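Local coordinates for apical membrane antigen 1-like protein, soluble form (Toxoplasma gondii, PDB 3ZLE) that may take part in host cell invasion, as a sporozoite member of the apicomplexan AMA1 family whose ectoplasmic region makes up this construct, at residues R259-P264 with Y336-S341. Numbering follows the deposited sequence.
Sequences RVFANP and YTALGS
The backbones of Phe-261 and Ala-338 come within 4.2 Å, CA to CA, where the last turn of helix 253-262 meets the turn that follows edge strand 333-337. This is helix-on-sheet packing, consistent with a PAN-like domain, the clan of the AMA1 family: the helix lies against a four-stranded antiparallel sheet, and Val-260 also touches Ala-304 of the neighbouring strand 303-308. No hydrogen bond joins the two segments; the contact rests on van der Waals packing, largely of side chains against backbone, with 186 Å² buried.

Val-260 directs its side chain at the strand end. Its CG1, set between the backbone N and carbonyl carbon (chi1 64°), lies 3.8 Å from C of Thr-337, and CG2 is 4.1 Å from Ala-338 N, so both methyls lean on backbone. In return the methyl of Ala-338 sits against the helix backbone, CB being 3.8 Å from CA of Phe-261 and similarly near the carbonyl oxygen of Val-260. The short side chain of Ala-338 is consistent with this close backbone approach. The Phe-261 ring reaches Ala-338 with CD1, which is 3.5 Å from the carbonyl O in an oblique approach; that oxygen also accepts from Lys-191 NZ, while the ring itself meets Phe-33.

Each segment also carries side-chain-to-backbone hydrogen bonds of its own. Past the helix end, Asn-263 turns back and donates from ND2 to Val-260 O at 2.7 Å, tilted 17° from the carbonyl plane, with Ala-301 O as second acceptor. Across the contact, Thr-337 points away from the helix and forms an ST motif: its OG1 accepts from the Gly-340 backbone N at 3.0 Å, N-H...O 154°, and more weakly from Leu-339 N.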
loop_
_atom_site.group_PDB
_atom_site.type_symbol
_atom_site.label_atom_id
_atom_site.label_comp_id
_atom_site.label_asym_id
_atom_site.label_seq_id
_atom_site.Cartn_x
_atom_site.Cartn_y
_atom_site.Cartn_z
ATOM N N ARG A 259 2.313 9.592 6.229
ATOM C CA ARG A 259 3.698 9.934 6.035
ATOM C C ARG A 259 4.503 8.748 5.575
ATOM O O ARG A 259 5.405 8.891 4.760
ATOM C CB ARG A 259 4.275 10.469 7.341
ATOM C CG ARG A 259 5.672 11.035 7.226
ATOM C CD ARG A 259 5.752 12.386 7.942
ATOM N NE ARG A 259 6.177 12.274 9.323
ATOM C CZ ARG A 259 5.799 13.115 10.303
ATOM N NH1 ARG A 259 4.909 14.059 10.079
ATOM N NH2 ARG A 259 6.318 13.000 11.504
ATOM N N VAL A 260 4.279 7.597 6.196
ATOM C CA VAL A 260 5.034 6.427 5.857
ATOM C C VAL A 260 4.826 6.053 4.391
ATOM O O VAL A 260 5.769 5.673 3.698
ATOM C CB VAL A 260 4.681 5.288 6.817
ATOM C CG1 VAL A 260 3.220 4.872 6.690
ATOM C CG2 VAL A 260 5.634 4.161 6.742
ATOM N N PHE A 261 3.634 6.282 3.880
ATOM C CA PHE A 261 3.337 5.916 2.514
ATOM C C PHE A 261 4.045 6.889 1.570
ATOM O O PHE A 261 4.551 6.496 0.517
ATOM C CB PHE A 261 1.798 5.978 2.264
ATOM C CG PHE A 261 1.421 5.785 0.817
ATOM C CD1 PHE A 261 1.501 4.512 0.215
ATOM C CD2 PHE A 261 1.135 6.875 0.024
ATOM C CE1 PHE A 261 1.149 4.328 -1.088
ATOM C CE2 PHE A 261 0.779 6.691 -1.314
ATOM C CZ PHE A 261 0.850 5.425 -1.872
ATOM N N ALA A 262 4.076 8.158 1.948
ATOM C CA ALA A 262 4.625 9.199 1.051
ATOM C C ALA A 262 6.120 9.435 1.224
ATOM O O ALA A 262 6.687 10.240 0.524
ATOM C CB ALA A 262 3.868 10.512 1.223
ATOM N N ASN A 263 6.748 8.763 2.175
ATOM C CA ASN A 263 8.137 9.102 2.539
ATOM C C ASN A 263 9.158 8.779 1.461
ATOM O O ASN A 263 9.034 7.764 0.759
ATOM C CB ASN A 263 8.538 8.478 3.868
ATOM C CG ASN A 263 9.214 7.135 3.704
ATOM O OD1 ASN A 263 10.428 7.067 3.524
ATOM N ND2 ASN A 263 8.465 6.061 3.938
ATOM N N PRO A 264 10.183 9.646 1.316
ATOM C CA PRO A 264 11.024 9.598 0.124
ATOM C C PRO A 264 11.772 8.265 -0.024
ATOM O O PRO A 264 12.234 7.931 -1.135
ATOM C CB PRO A 264 11.998 10.772 0.322
ATOM C CG PRO A 264 11.963 11.069 1.799
ATOM C CD PRO A 264 10.573 10.720 2.243
ATOM N N TYR A 336 2.084 1.153 11.889
ATOM C CA TYR A 336 1.490 1.398 10.584
ATOM C C TYR A 336 2.388 0.812 9.459
ATOM O O TYR A 336 3.635 0.758 9.597
ATOM C CB TYR A 336 1.401 2.924 10.386
ATOM C CG TYR A 336 0.313 3.586 11.190
ATOM C CD1 TYR A 336 -1.030 3.326 10.909
ATOM C CD2 TYR A 336 0.616 4.490 12.217
ATOM C CE1 TYR A 336 -2.031 3.973 11.540
ATOM C CE2 TYR A 336 -0.409 5.162 12.902
ATOM C CZ TYR A 336 -1.732 4.898 12.542
ATOM O OH TYR A 336 -2.775 5.480 13.214
ATOM N N THR A 337 1.820 0.561 8.295
ATOM C CA THR A 337 2.701 0.396 7.102
ATOM C C THR A 337 2.282 1.237 5.944
ATOM O O THR A 337 1.121 1.673 5.835
ATOM C CB THR A 337 2.806 -1.043 6.626
ATOM O OG1 THR A 337 1.610 -1.402 5.955
ATOM C CG2 THR A 337 3.074 -2.005 7.772
ATOM N N ALA A 338 3.170 1.363 4.984
ATOM C CA ALA A 338 2.764 1.935 3.709
ATOM C C ALA A 338 1.681 1.147 2.977
ATOM O O ALA A 338 0.880 1.740 2.221
ATOM C CB ALA A 338 3.945 2.187 2.823
ATOM N N LEU A 339 1.543 -0.125 3.288
ATOM C CA LEU A 339 0.429 -0.917 2.632
ATOM C C LEU A 339 -0.940 -0.782 3.262
ATOM O O LEU A 339 -1.974 -0.745 2.550
ATOM C CB LEU A 339 0.789 -2.376 2.543
ATOM C CG LEU A 339 1.835 -2.599 1.449
ATOM C CD1 LEU A 339 2.566 -3.902 1.663
ATOM C CD2 LEU A 339 1.139 -2.568 0.102
ATOM N N GLY A 340 -0.954 -0.812 4.600
ATOM C CA GLY A 340 -2.181 -0.992 5.348
ATOM C C GLY A 340 -3.090 0.209 5.377
ATOM O O GLY A 340 -2.759 1.267 4.832
ATOM N N SER A 341 -4.290 -0.012 5.922
ATOM C CA SER A 341 -5.223 1.052 6.306
ATOM C C SER A 341 -4.829 1.712 7.614
ATOM O O SER A 341 -3.959 1.254 8.288
ATOM C CB SER A 341 -6.637 0.476 6.486
ATOM O OG SER A 341 -7.605 1.504 6.276
#